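Local coordinates for protein peptidase M28 (Shewanella amazonensis SB2B, PDB 3IIB) that probably works as a zinc-dependent metallopeptidase of family M28, with carboxypeptidase or dipeptidase activity, in a homodimeric form, at residues Asp114-Leu119 against Arg154-Val159; Phe133-Thr138 against Leu208-Leu213; Lys357-Leu362 against Tyr423-Trp428; Leu390-Ser395 against Ala417-Val422. All blocks are in the same frame, centred on the assembly; numbering follows the deposited sequence.

Contact 1. Residues Asp114-Leu119 against Arg154-Val159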
loop_
_atom_site.group_PDB
_atom_site.type_symbol
_atom_site.label_atom_id
_atom_site.label_comp_id
_atom_site.label_asym_id
_atom_site.label_seq_id
_atom_site.Cartn_x
_atom_site.Cartn_y
_atom_site.Cartn_z
ATOM N N ASP A 114 -19.067 -5.246 -15.759
ATOM C CA ASP A 114 -19.224 -5.376 -14.321
ATOM C C ASP A 114 -18.540 -6.630 -13.789
ATOM O O ASP A 114 -18.026 -6.621 -12.686
ATOM C CB ASP A 114 -20.681 -5.475 -13.902
ATOM C CG ASP A 114 -21.500 -4.236 -14.184
ATOM O OD1 ASP A 114 -20.970 -3.131 -14.349
ATOM O OD2 ASP A 114 -22.737 -4.396 -14.215
ATOM N N THR A 115 -18.569 -7.714 -14.562
ATOM C CA THR A 115 -18.144 -9.031 -14.104
ATOM C C THR A 115 -17.697 -9.853 -15.311
ATOM O O THR A 115 -17.999 -9.499 -16.448
ATOM C CB THR A 115 -19.308 -9.803 -13.443
ATOM O OG1 THR A 115 -20.320 -10.065 -14.432
ATOM C CG2 THR A 115 -19.925 -9.001 -12.264
ATOM N N LEU A 116 -16.954 -10.930 -15.047
ATOM C CA LEU A 116 -16.669 -11.971 -16.035
ATOM C C LEU A 116 -17.932 -12.442 -16.769
ATOM O O LEU A 116 -17.924 -12.548 -17.996
ATOM C CB LEU A 116 -15.970 -13.170 -15.367
ATOM C CG LEU A 116 -15.757 -14.398 -16.274
ATOM C CD1 LEU A 116 -14.760 -14.132 -17.423
ATOM C CD2 LEU A 116 -15.311 -15.599 -15.428
ATOM N N GLN A 117 -19.022 -12.693 -16.040
ATOM C CA GLN A 117 -20.262 -13.145 -16.685
ATOM C C GLN A 117 -20.764 -12.152 -17.733
ATOM O O GLN A 117 -21.170 -12.534 -18.817
ATOM C CB GLN A 117 -21.358 -13.411 -15.657
ATOM C CG GLN A 117 -22.593 -14.135 -16.243
ATOM C CD GLN A 117 -22.251 -15.470 -16.940
ATOM O OE1 GLN A 117 -22.285 -15.574 -18.177
ATOM N NE2 GLN A 117 -21.915 -16.490 -16.143
ATOM N N ASP A 118 -20.693 -10.859 -17.406
ATOM C CA ASP A 118 -21.082 -9.813 -18.346
ATOM C C ASP A 118 -20.214 -9.812 -19.594
ATOM O O ASP A 118 -20.707 -9.687 -20.707
ATOM C CB ASP A 118 -21.065 -8.455 -17.649
ATOM C CG ASP A 118 -22.184 -8.330 -16.630
ATOM O OD1 ASP A 118 -23.332 -8.707 -16.958
ATOM O OD2 ASP A 118 -21.931 -7.872 -15.505
ATOM N N LEU A 119 -18.925 -10.018 -19.403
ATOM C CA LEU A 119 -17.992 -10.138 -20.516
ATOM C C LEU A 119 -18.341 -11.359 -21.372
ATOM O O LEU A 119 -18.378 -11.274 -22.605
ATOM C CB LEU A 119 -16.572 -10.250 -19.980
ATOM C CG LEU A 119 -15.486 -10.548 -20.987
ATOM C CD1 LEU A 119 -15.503 -9.544 -22.181
ATOM C CD2 LEU A 119 -14.122 -10.580 -20.255
ATOM N N ARG A 154 -10.014 -13.117 -13.043
ATOM C CA ARG A 154 -8.587 -13.232 -13.239
ATOM C C ARG A 154 -8.223 -14.532 -13.966
ATOM O O ARG A 154 -7.427 -14.537 -14.918
ATOM C CB ARG A 154 -7.839 -13.155 -11.888
ATOM C CG ARG A 154 -6.319 -13.081 -12.024
ATOM C CD ARG A 154 -5.632 -13.412 -10.713
ATOM N NE ARG A 154 -5.720 -14.842 -10.503
ATOM C CZ ARG A 154 -5.960 -15.429 -9.332
ATOM N NH1 ARG A 154 -6.116 -14.726 -8.225
ATOM N NH2 ARG A 154 -6.063 -16.737 -9.277
ATOM N N SER A 155 -8.774 -15.635 -13.491
ATOM C CA SER A 155 -8.483 -16.973 -14.059
ATOM C C SER A 155 -8.913 -17.138 -15.516
ATOM O O SER A 155 -8.202 -17.748 -16.339
ATOM C CB SER A 155 -9.186 -18.053 -13.248
ATOM O OG SER A 155 -8.810 -17.999 -11.895
ATOM N N ARG A 156 -10.087 -16.600 -15.840
ATOM C CA ARG A 156 -10.731 -16.884 -17.134
ATOM C C ARG A 156 -11.066 -15.710 -18.034
ATOM O O ARG A 156 -11.583 -15.909 -19.141
ATOM C CB ARG A 156 -11.991 -17.677 -16.832
ATOM C CG ARG A 156 -11.642 -19.008 -16.157
ATOM C CD ARG A 156 -12.715 -20.044 -16.357
ATOM N NE ARG A 156 -13.942 -19.695 -15.658
ATOM C CZ ARG A 156 -14.146 -19.837 -14.346
ATOM N NH1 ARG A 156 -13.190 -20.303 -13.546
ATOM N NH2 ARG A 156 -15.325 -19.495 -13.824
ATOM N N GLY A 157 -10.751 -14.488 -17.569
ATOM C CA GLY A 157 -11.105 -13.271 -18.276
ATOM C C GLY A 157 -10.406 -13.154 -19.606
ATOM O O GLY A 157 -10.997 -12.719 -20.562
ATOM N N ALA A 158 -9.126 -13.505 -19.684
ATOM C CA ALA A 158 -8.408 -13.327 -20.941
ATOM C C ALA A 158 -9.014 -14.207 -22.056
ATOM O O ALA A 158 -9.086 -13.798 -23.232
ATOM C CB ALA A 158 -6.873 -13.582 -20.759
ATOM N N VAL A 159 -9.465 -15.397 -21.695
ATOM C CA VAL A 159 -10.121 -16.257 -22.671
ATOM C C VAL A 159 -11.441 -15.633 -23.148
ATOM O O VAL A 159 -11.677 -15.474 -24.347
ATOM C CB VAL A 159 -10.354 -17.652 -22.138
ATOM C CG1 VAL A 159 -11.250 -18.475 -23.137
ATOM C CG2 VAL A 159 -9.031 -18.352 -21.884
#

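Contact 2. Residues Phe133-Thr138 against Leu208-Leu213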
loop_
_atom_site.group_PDB
_atom_site.type_symbol
_atom_site.label_atom_id
_atom_site.label_comp_id
_atom_site.label_asym_id
_atom_site.label_seq_id
_atom_site.Cartn_x
_atom_site.Cartn_y
_atom_site.Cartn_z
ATOM N N PHE A 133 -12.119 -4.553 -19.893
ATOM C CA PHE A 133 -11.870 -4.144 -18.501
ATOM C C PHE A 133 -12.973 -4.753 -17.628
ATOM O O PHE A 133 -14.125 -4.354 -17.706
ATOM C CB PHE A 133 -11.790 -2.599 -18.419
ATOM C CG PHE A 133 -11.838 -2.018 -17.018
ATOM C CD1 PHE A 133 -11.076 -2.560 -15.964
ATOM C CD2 PHE A 133 -12.680 -0.937 -16.746
ATOM C CE1 PHE A 133 -11.163 -2.028 -14.672
ATOM C CE2 PHE A 133 -12.743 -0.387 -15.486
ATOM C CZ PHE A 133 -12.007 -0.939 -14.440
ATOM N N ILE A 134 -12.616 -5.742 -16.805
ATOM C CA ILE A 134 -13.534 -6.287 -15.831
ATOM C C ILE A 134 -13.340 -5.525 -14.532
ATOM O O ILE A 134 -12.222 -5.486 -13.996
ATOM C CB ILE A 134 -13.282 -7.799 -15.546
ATOM C CG1 ILE A 134 -13.483 -8.658 -16.796
ATOM C CG2 ILE A 134 -14.188 -8.270 -14.327
ATOM C CD1 ILE A 134 -13.142 -10.184 -16.645
ATOM N N ASP A 135 -14.418 -4.897 -14.048
ATOM C CA ASP A 135 -14.347 -3.992 -12.918
ATOM C C ASP A 135 -14.829 -4.586 -11.582
ATOM O O ASP A 135 -14.871 -3.865 -10.578
ATOM C CB ASP A 135 -15.148 -2.730 -13.215
ATOM C CG ASP A 135 -15.007 -1.670 -12.131
ATOM O OD1 ASP A 135 -13.868 -1.331 -11.730
ATOM O OD2 ASP A 135 -16.059 -1.152 -11.700
ATOM N N ALA A 136 -15.155 -5.873 -11.536
ATOM C CA ALA A 136 -15.774 -6.423 -10.333
ATOM C C ALA A 136 -14.950 -6.159 -9.067
ATOM O O ALA A 136 -13.804 -6.499 -9.011
ATOM C CB ALA A 136 -15.991 -7.928 -10.472
ATOM N N LYS A 137 -15.596 -5.609 -8.044
ATOM C CA LYS A 137 -14.994 -5.354 -6.750
ATOM C C LYS A 137 -15.172 -6.578 -5.881
ATOM O O LYS A 137 -16.207 -7.227 -5.943
ATOM C CB LYS A 137 -15.683 -4.166 -6.067
ATOM C CG LYS A 137 -15.393 -2.838 -6.725
ATOM C CD LYS A 137 -16.077 -1.682 -5.975
ATOM C CE LYS A 137 -15.794 -0.349 -6.627
ATOM N NZ LYS A 137 -16.628 0.734 -6.018
ATOM N N THR A 138 -14.161 -6.872 -5.076
ATOM C CA THR A 138 -14.167 -8.044 -4.204
ATOM C C THR A 138 -14.621 -7.630 -2.809
ATOM O O THR A 138 -14.025 -6.754 -2.200
ATOM C CB THR A 138 -12.762 -8.638 -4.160
ATOM O OG1 THR A 138 -12.367 -8.997 -5.501
ATOM C CG2 THR A 138 -12.681 -9.892 -3.265
ATOM N N LEU A 208 -10.363 5.155 -10.868
ATOM C CA LEU A 208 -10.053 6.292 -11.735
ATOM C C LEU A 208 -10.655 6.108 -13.129
ATOM O O LEU A 208 -11.225 7.044 -13.711
ATOM C CB LEU A 208 -8.541 6.494 -11.835
ATOM C CG LEU A 208 -8.022 7.558 -12.804
ATOM C CD1 LEU A 208 -8.527 8.930 -12.359
ATOM C CD2 LEU A 208 -6.457 7.477 -12.811
ATOM N N ILE A 209 -10.518 4.902 -13.665
ATOM C CA ILE A 209 -11.007 4.614 -14.986
ATOM C C ILE A 209 -12.545 4.796 -14.935
ATOM O O ILE A 209 -13.143 5.390 -15.826
ATOM C CB ILE A 209 -10.638 3.217 -15.444
ATOM C CG1 ILE A 209 -9.148 3.141 -15.761
ATOM C CG2 ILE A 209 -11.444 2.838 -16.704
ATOM C CD1 ILE A 209 -8.647 1.747 -16.288
ATOM N N ASN A 210 -13.167 4.288 -13.882
ATOM C CA ASN A 210 -14.619 4.412 -13.715
ATOM C C ASN A 210 -15.057 5.886 -13.717
ATOM O O ASN A 210 -16.042 6.237 -14.366
ATOM C CB ASN A 210 -15.100 3.765 -12.414
ATOM C CG ASN A 210 -15.259 2.239 -12.505
ATOM O OD1 ASN A 210 -15.368 1.645 -13.591
ATOM N ND2 ASN A 210 -15.351 1.607 -11.329
ATOM N N ALA A 211 -14.337 6.742 -12.991
ATOM C CA ALA A 211 -14.643 8.185 -12.904
ATOM C C ALA A 211 -14.604 8.872 -14.276
ATOM O O ALA A 211 -15.393 9.776 -14.565
ATOM C CB ALA A 211 -13.642 8.852 -11.960
HETATM N N MSE A 212 -13.674 8.444 -15.129
HETATM C CA MSE A 212 -13.632 8.944 -16.501
HETATM C C MSE A 212 -14.793 8.443 -17.380
HETATM O O MSE A 212 -15.338 9.212 -18.175
HETATM C CB MSE A 212 -12.296 8.552 -17.124
HETATM C CG MSE A 212 -11.147 9.367 -16.564
HETATM SE SE MSE A 212 -9.484 9.019 -17.451
HETATM C CE MSE A 212 -8.287 9.618 -16.006
ATOM N N LEU A 213 -15.122 7.143 -17.263
ATOM C CA LEU A 213 -16.238 6.541 -17.955
ATOM C C LEU A 213 -17.542 7.177 -17.535
ATOM O O LEU A 213 -18.431 7.355 -18.360
ATOM C CB LEU A 213 -16.291 5.034 -17.721
ATOM C CG LEU A 213 -15.122 4.238 -18.331
ATOM C CD1 LEU A 213 -15.170 2.790 -17.776
ATOM C CD2 LEU A 213 -15.128 4.265 -19.862
#

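Contact 3. Residues Lys357-Leu362 against Tyr423-Trp428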
loop_
_atom_site.group_PDB
_atom_site.type_symbol
_atom_site.label_atom_id
_atom_site.label_comp_id
_atom_site.label_asym_id
_atom_site.label_seq_id
_atom_site.Cartn_x
_atom_site.Cartn_y
_atom_site.Cartn_z
ATOM N N LYS A 357 -12.697 -29.940 21.353
ATOM C CA LYS A 357 -13.203 -28.916 22.262
ATOM C C LYS A 357 -12.063 -28.394 23.122
ATOM O O LYS A 357 -12.195 -27.359 23.734
ATOM C CB LYS A 357 -14.389 -29.418 23.068
ATOM C CG LYS A 357 -15.678 -29.307 22.240
ATOM C CD LYS A 357 -16.902 -29.874 22.947
ATOM C CE LYS A 357 -18.149 -29.764 22.070
ATOM N NZ LYS A 357 -18.137 -28.575 21.172
ATOM N N VAL A 358 -10.926 -29.095 23.110
ATOM C CA VAL A 358 -9.732 -28.596 23.752
ATOM C C VAL A 358 -9.303 -27.201 23.223
ATOM O O VAL A 358 -8.649 -26.440 23.955
ATOM C CB VAL A 358 -8.571 -29.611 23.666
ATOM C CG1 VAL A 358 -8.063 -29.814 22.230
ATOM C CG2 VAL A 358 -7.455 -29.180 24.565
ATOM N N ALA A 359 -9.669 -26.881 21.974
ATOM C CA ALA A 359 -9.326 -25.601 21.338
ATOM C C ALA A 359 -10.354 -24.494 21.585
ATOM O O ALA A 359 -10.114 -23.350 21.210
ATOM C CB ALA A 359 -9.103 -25.775 19.801
ATOM N N GLU A 360 -11.490 -24.818 22.198
ATOM C CA GLU A 360 -12.485 -23.794 22.529
ATOM C C GLU A 360 -11.884 -22.594 23.248
ATOM O O GLU A 360 -12.159 -21.469 22.855
ATOM C CB GLU A 360 -13.682 -24.401 23.312
ATOM C CG GLU A 360 -14.643 -25.163 22.404
ATOM C CD GLU A 360 -15.963 -25.532 23.095
ATOM O OE1 GLU A 360 -15.960 -25.670 24.325
ATOM O OE2 GLU A 360 -16.993 -25.675 22.392
ATOM N N PRO A 361 -11.067 -22.815 24.286
ATOM C CA PRO A 361 -10.430 -21.669 24.955
ATOM C C PRO A 361 -9.505 -20.802 24.105
ATOM O O PRO A 361 -9.185 -19.683 24.514
ATOM C CB PRO A 361 -9.655 -22.319 26.099
ATOM C CG PRO A 361 -10.376 -23.601 26.348
ATOM C CD PRO A 361 -10.758 -24.068 24.996
ATOM N N LEU A 362 -9.121 -21.292 22.924
ATOM C CA LEU A 362 -8.303 -20.533 21.980
ATOM C C LEU A 362 -9.185 -19.817 20.982
ATOM O O LEU A 362 -8.695 -19.131 20.076
ATOM C CB LEU A 362 -7.363 -21.464 21.252
ATOM C CG LEU A 362 -6.374 -22.253 22.098
ATOM C CD1 LEU A 362 -5.671 -23.379 21.276
ATOM C CD2 LEU A 362 -5.345 -21.278 22.709
ATOM N N TYR A 423 -2.962 -25.904 15.516
ATOM C CA TYR A 423 -2.449 -27.007 14.702
ATOM C C TYR A 423 -1.732 -28.039 15.555
ATOM O O TYR A 423 -1.807 -29.231 15.276
ATOM C CB TYR A 423 -1.545 -26.552 13.547
ATOM C CG TYR A 423 -2.331 -26.377 12.267
ATOM C CD1 TYR A 423 -3.045 -25.210 12.006
ATOM C CD2 TYR A 423 -2.416 -27.402 11.329
ATOM C CE1 TYR A 423 -3.763 -25.059 10.837
ATOM C CE2 TYR A 423 -3.146 -27.268 10.169
ATOM C CZ TYR A 423 -3.843 -26.117 9.928
ATOM O OH TYR A 423 -4.574 -25.998 8.750
ATOM N N ALA A 424 -1.031 -27.578 16.589
ATOM C CA ALA A 424 -0.342 -28.500 17.483
ATOM C C ALA A 424 -1.371 -29.386 18.196
ATOM O O ALA A 424 -1.189 -30.615 18.287
ATOM C CB ALA A 424 0.551 -27.762 18.447
ATOM N N GLN A 425 -2.450 -28.784 18.687
ATOM C CA GLN A 425 -3.531 -29.531 19.295
ATOM C C GLN A 425 -4.142 -30.510 18.275
ATOM O O GLN A 425 -4.371 -31.686 18.569
ATOM C CB GLN A 425 -4.643 -28.615 19.822
ATOM C CG GLN A 425 -4.197 -27.729 20.979
ATOM C CD GLN A 425 -5.317 -27.008 21.686
ATOM O OE1 GLN A 425 -6.340 -26.722 21.080
ATOM N NE2 GLN A 425 -5.142 -26.743 22.985
ATOM N N PHE A 426 -4.473 -29.993 17.089
ATOM C CA PHE A 426 -5.054 -30.835 16.049
ATOM C C PHE A 426 -4.158 -32.026 15.726
ATOM O O PHE A 426 -4.638 -33.173 15.657
ATOM C CB PHE A 426 -5.312 -30.001 14.780
ATOM C CG PHE A 426 -5.845 -30.795 13.620
ATOM C CD1 PHE A 426 -7.198 -31.061 13.518
ATOM C CD2 PHE A 426 -5.011 -31.222 12.590
ATOM C CE1 PHE A 426 -7.703 -31.754 12.433
ATOM C CE2 PHE A 426 -5.520 -31.942 11.522
ATOM C CZ PHE A 426 -6.854 -32.207 11.442
ATOM N N ALA A 427 -2.893 -31.772 15.438
ATOM C CA ALA A 427 -2.000 -32.842 15.020
ATOM C C ALA A 427 -1.820 -33.834 16.178
ATOM O O ALA A 427 -1.874 -35.022 15.956
ATOM C CB ALA A 427 -0.658 -32.322 14.521
ATOM N N TRP A 428 -1.696 -33.350 17.411
ATOM C CA TRP A 428 -1.563 -34.269 18.543
ATOM C C TRP A 428 -2.843 -35.085 18.775
ATOM O O TRP A 428 -2.806 -36.315 18.873
ATOM C CB TRP A 428 -1.144 -33.544 19.814
ATOM C CG TRP A 428 -0.964 -34.506 20.911
ATOM C CD1 TRP A 428 -1.814 -34.770 21.941
ATOM C CD2 TRP A 428 0.128 -35.409 21.045
ATOM N NE1 TRP A 428 -1.311 -35.792 22.725
ATOM C CE2 TRP A 428 -0.113 -36.192 22.197
ATOM C CE3 TRP A 428 1.288 -35.635 20.303
ATOM C CZ2 TRP A 428 0.762 -37.178 22.609
ATOM C CZ3 TRP A 428 2.145 -36.656 20.714
ATOM C CH2 TRP A 428 1.873 -37.396 21.852
#

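Contact 4. Residues Leu390-Ser395 against Ala417-Val422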
loop_
_atom_site.group_PDB
_atom_site.type_symbol
_atom_site.label_atom_id
_atom_site.label_comp_id
_atom_site.label_asym_id
_atom_site.label_seq_id
_atom_site.Cartn_x
_atom_site.Cartn_y
_atom_site.Cartn_z
ATOM N N LEU A 390 -9.417 -25.923 9.054
ATOM C CA LEU A 390 -9.231 -25.154 10.258
ATOM C C LEU A 390 -9.365 -23.697 9.800
ATOM O O LEU A 390 -8.456 -23.108 9.185
ATOM C CB LEU A 390 -7.865 -25.478 10.878
ATOM C CG LEU A 390 -7.774 -26.899 11.475
ATOM C CD1 LEU A 390 -7.267 -27.881 10.399
ATOM C CD2 LEU A 390 -6.851 -26.963 12.666
ATOM N N ARG A 391 -10.531 -23.137 10.081
ATOM C CA ARG A 391 -10.966 -21.906 9.416
ATOM C C ARG A 391 -10.261 -20.710 10.040
ATOM O O ARG A 391 -10.458 -20.438 11.209
ATOM C CB ARG A 391 -12.459 -21.742 9.593
ATOM C CG ARG A 391 -13.309 -22.877 8.994
ATOM C CD ARG A 391 -13.195 -22.947 7.484
ATOM N NE ARG A 391 -14.100 -23.953 6.913
ATOM C CZ ARG A 391 -14.129 -24.313 5.630
ATOM N NH1 ARG A 391 -13.280 -23.772 4.745
ATOM N NH2 ARG A 391 -15.006 -25.235 5.227
ATOM N N GLN A 392 -9.491 -19.971 9.230
ATOM C CA GLN A 392 -8.817 -18.756 9.667
ATOM C C GLN A 392 -9.640 -17.532 9.348
ATOM O O GLN A 392 -10.313 -17.512 8.327
ATOM C CB GLN A 392 -7.492 -18.600 8.942
ATOM C CG GLN A 392 -6.457 -19.663 9.291
ATOM C CD GLN A 392 -5.176 -19.433 8.587
ATOM O OE1 GLN A 392 -4.967 -19.882 7.425
ATOM N NE2 GLN A 392 -4.293 -18.700 9.241
ATOM N N ASP A 393 -9.524 -16.517 10.204
ATOM C CA ASP A 393 -10.086 -15.187 9.935
ATOM C C ASP A 393 -9.249 -14.503 8.852
ATOM O O ASP A 393 -8.098 -14.099 9.084
ATOM C CB ASP A 393 -10.142 -14.333 11.197
ATOM C CG ASP A 393 -10.836 -12.981 10.975
ATOM O OD1 ASP A 393 -10.779 -12.398 9.875
ATOM O OD2 ASP A 393 -11.462 -12.505 11.936
ATOM N N GLY A 394 -9.818 -14.412 7.653
ATOM C CA GLY A 394 -9.132 -13.774 6.550
ATOM C C GLY A 394 -9.701 -12.421 6.165
ATOM O O GLY A 394 -9.628 -12.009 4.968
ATOM N N SER A 395 -10.298 -11.720 7.120
ATOM C CA SER A 395 -10.921 -10.409 6.794
ATOM C C SER A 395 -9.954 -9.452 6.106
ATOM O O SER A 395 -10.374 -8.700 5.233
ATOM C CB SER A 395 -11.453 -9.717 8.043
ATOM O OG SER A 395 -12.515 -10.471 8.589
ATOM N N ALA A 417 0.783 -17.251 16.427
ATOM C CA ALA A 417 0.950 -18.141 17.548
ATOM C C ALA A 417 -0.307 -18.942 17.865
ATOM O O ALA A 417 -0.221 -20.118 18.235
ATOM C CB ALA A 417 1.438 -17.358 18.817
ATOM N N GLN A 418 -1.484 -18.321 17.764
ATOM C CA GLN A 418 -2.738 -19.047 17.963
ATOM C C GLN A 418 -2.927 -20.155 16.919
ATOM O O GLN A 418 -3.407 -21.242 17.234
ATOM C CB GLN A 418 -3.920 -18.096 17.940
ATOM C CG GLN A 418 -5.260 -18.739 18.370
ATOM C CD GLN A 418 -6.154 -19.123 17.183
ATOM O OE1 GLN A 418 -5.722 -19.132 16.013
ATOM N NE2 GLN A 418 -7.418 -19.413 17.478
ATOM N N ASN A 419 -2.534 -19.899 15.674
ATOM C CA ASN A 419 -2.571 -20.960 14.683
ATOM C C ASN A 419 -1.618 -22.108 14.997
ATOM O O ASN A 419 -1.980 -23.277 14.842
ATOM C CB ASN A 419 -2.218 -20.452 13.286
ATOM C CG ASN A 419 -3.337 -19.647 12.633
ATOM O OD1 ASN A 419 -4.140 -20.191 11.865
ATOM N ND2 ASN A 419 -3.372 -18.324 12.906
ATOM N N VAL A 420 -0.415 -21.776 15.466
ATOM C CA VAL A 420 0.559 -22.789 15.852
ATOM C C VAL A 420 -0.041 -23.660 16.987
ATOM O O VAL A 420 0.021 -24.903 16.938
ATOM C CB VAL A 420 1.888 -22.167 16.308
ATOM C CG1 VAL A 420 2.783 -23.249 16.838
ATOM C CG2 VAL A 420 2.536 -21.451 15.157
ATOM N N ALA A 421 -0.689 -22.986 17.935
ATOM C CA ALA A 421 -1.313 -23.657 19.094
ATOM C C ALA A 421 -2.387 -24.601 18.629
ATOM O O ALA A 421 -2.408 -25.758 19.042
ATOM C CB ALA A 421 -1.920 -22.645 20.097
ATOM N N VAL A 422 -3.275 -24.132 17.746
ATOM C CA VAL A 422 -4.412 -24.956 17.293
ATOM C C VAL A 422 -3.945 -26.128 16.403
ATOM O O VAL A 422 -4.455 -27.246 16.530
ATOM C CB VAL A 422 -5.437 -24.122 16.541
ATOM C CG1 VAL A 422 -6.578 -25.041 16.094
ATOM C CG2 VAL A 422 -5.982 -23.029 17.469
#

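Contact 1. Residues Asp114-Leu119 against Arg154-Val159
Leu116 and Leu119, on the short helix 116-120, lay their methyl ends against Gly157 of helix 145-163. The two helices belong to successive beta-alpha-beta units: helix 116-120 links the parallel neighbours 106-113 and 131-134, and helix 145-163 links 131-134 to 168-172. The first segment begins at Asp114, whose OD1 makes a salt bridge with Arg112 at the end of strand 106-113. Thr115 follows as the N-cap. Its OG1 accepts from Asp118 N at 3.1 Å, with an N-H...O angle of 162°, while its carbonyl takes the amide of Leu119, so the first turn is fixed by a side-chain and a backbone bond together. Leu116 then projects at the partner helix. With CG anti to the backbone N (chi1 174°), it sets CD1 over the backbone of Arg156 and Gly157, 3.9 Å from Gly157 CA, and turns CD2 to Arg156 CB at 4.2 Å. The Leu116 side chain crosses that of Arg156 at about a right angle, touching the aliphatic root of the arginine. CD1 thus rests on the main chain at Gly157 CA, and the CA atoms of Leu116 and Gly157 approach to 6.1 Å. Helix 145-163 is kinked just here, where the amides of Ala158 and Val159 lack their bonds to the preceding turn. One turn on, Leu119 also packs on Ala160 and Ala161, and its CD2 rests 3.8 Å from Gly157 O.

Contact 2. Residues Phe133-Thr138 against Leu208-Leu213
The chain leaving strand 131-134 passes helix 203-213 with its backbone well separated, the nearest CA atoms, those of Asp135 and Asn210, being 8.4 Å apart, so side chains make the contact. The Asp135 carboxylate and the Asn210 amide approach from opposite directions with their planes 88° apart. Asn210 ND2 donates to Asp135 OD2 at 2.9 Å, nearly straight at 164°; the acceptor lies close to the amide plane, whereas the donor comes from above the carboxylate plane. The strongest partner of Asp135 is Arg112, whose NH2 pairs with OD2; Arg172 NE pairs with OD1. Arg112 also donates through NE to Asn210 OD1, so one guanidinium joins both residues. Replacing Asp135 by an alanine would probably cost Arg172 its carboxylate partner, leave Arg112 with one carboxylate fewer and the Asn210 amide less firmly fixed. Beside this polar group lies an apolar one. Phe133, its ring carried helixward by CG anti to the backbone N (chi1 167°), places CE2 3.7 Å from Ile209 CG2. Asn210 OD1 meets the same ring at its edge, 3.8 Å from CE2. Leu208, Ala211 and Met212 (selenomethionine) of the helix pack on Val32 of the second subunit. The arrangement is that of an alpha/beta layer, a helix packed over neighbouring strands 106-113, 131-134 and 168-172 with an ion-pair network at the strand ends.

Contact 3. Residues Lys357-Leu362 against Tyr423-Trp428
Gln425 leans toward the 3-10 segment 357-362 with CG anti to its carbonyl carbon (chi1 -66°) and then runs extended through chi2 (-169°), which carries its amide to Val358, Ala359 and Leu362. Val358, meanwhile, has CG1 between backbone N and carbonyl carbon (chi1 67°), so both its methyls face the amide: CG1 lies 3.7 Å from Gln425 OE1, and CG2 the same distance from Gln425 NE2. Ala359 presses more closely, its CB 3.2 Å from OE1, and Leu362 CD1 reaches OE1 at 3.4 Å from the other end of the 3-10 segment. No hydrogen bond crosses between the two segments; Ala359 N comes to 3.5 Å from OE1, but at a poor angle. The polar bond of this side chain lies elsewhere, NE2 donating to Ala10 O in helix 3-19. Gln425 therefore sits at a three-way junction in the M28 alpha/beta peptidase domain, where the long helix 413-432 packs against both helix 3-19 and the connection running from helix 346-355 to strand 365-366. A leucine in its place would probably leave the Ala10 carbonyl without this donor and disturb the close fit against Ala359. Trp428 NE1 bonds to Asn6 OD1, a second link to the N-terminal helix three residues on from Gln425.

Contact 4. Residues Leu390-Ser395 against Ala417-Val422
Gln392 NE2 is gripped by two backbone carbonyls, donating to Gly333 O and Gly335 O, and stands 3.0 Å from Asn419 OD1 across the contact. The side chains cross at about a right angle, their amide planes 76° apart, and Asn419 OD1 also lies 3.5 Å from Gln392 CG. A chain extended beyond CG (chi2 -178°) takes the glutamine amide off the end of strand 387-392 to this meeting point. From the helix side, Asn419 ND2 donates to Ala415 O, one turn back, and to Gly335 O, so that this one glycine carbonyl receives N-H groups from both side chains. Gln392 OE1 adds a weak bond to Phe332 N. Earlier in the strand the contact turns apolar: Leu390 CD2 touches Val422 CG1 at 3.9 Å, the two side chains passing alongside one another and pointing opposite ways. Val422 and Asn419 both pack on Ile337 of strand 337-343, so helix 413-432 covers that small sheet. Past the strand, Asp393 OD1 accepts from Ser395 N at 2.9 Å, an Asx turn that bends the chain. The Gln392 side chain is about 6 Å from that of Asp331, a zinc ligand, and about 9 Å from a zinc ion. Two neutral amides thus bond to the Gly333 and Gly335 carbonyls and, weakly, to Phe332 N, directly after the metal-binding aspartate, and probably help to position it from the second shell.

How the contacts relate
From the N terminus, contact 1 opens at 114-119 and contact 2 at 133-138, before contact 1 closes at 154-159 and contact 2 at 208-213; their segments alternate, so the two loops cross. They meet where Ile134 packs on Leu119, tying consecutive beta-alpha-beta units and helix 203-213 into one domain. Contacts 3 and 4 follow in series. Contact 3 opens at 357-362 and closes at 423-428, and the smaller loop of contact 4, 390-395 to 417-422, lies wholly within it. Both use helix 413-432, and Gln418 NE2 probably bonds to Leu362 O between them. Contacts 1 and 3, centres about 41 Å apart, lie on opposite sides of the chain's centre.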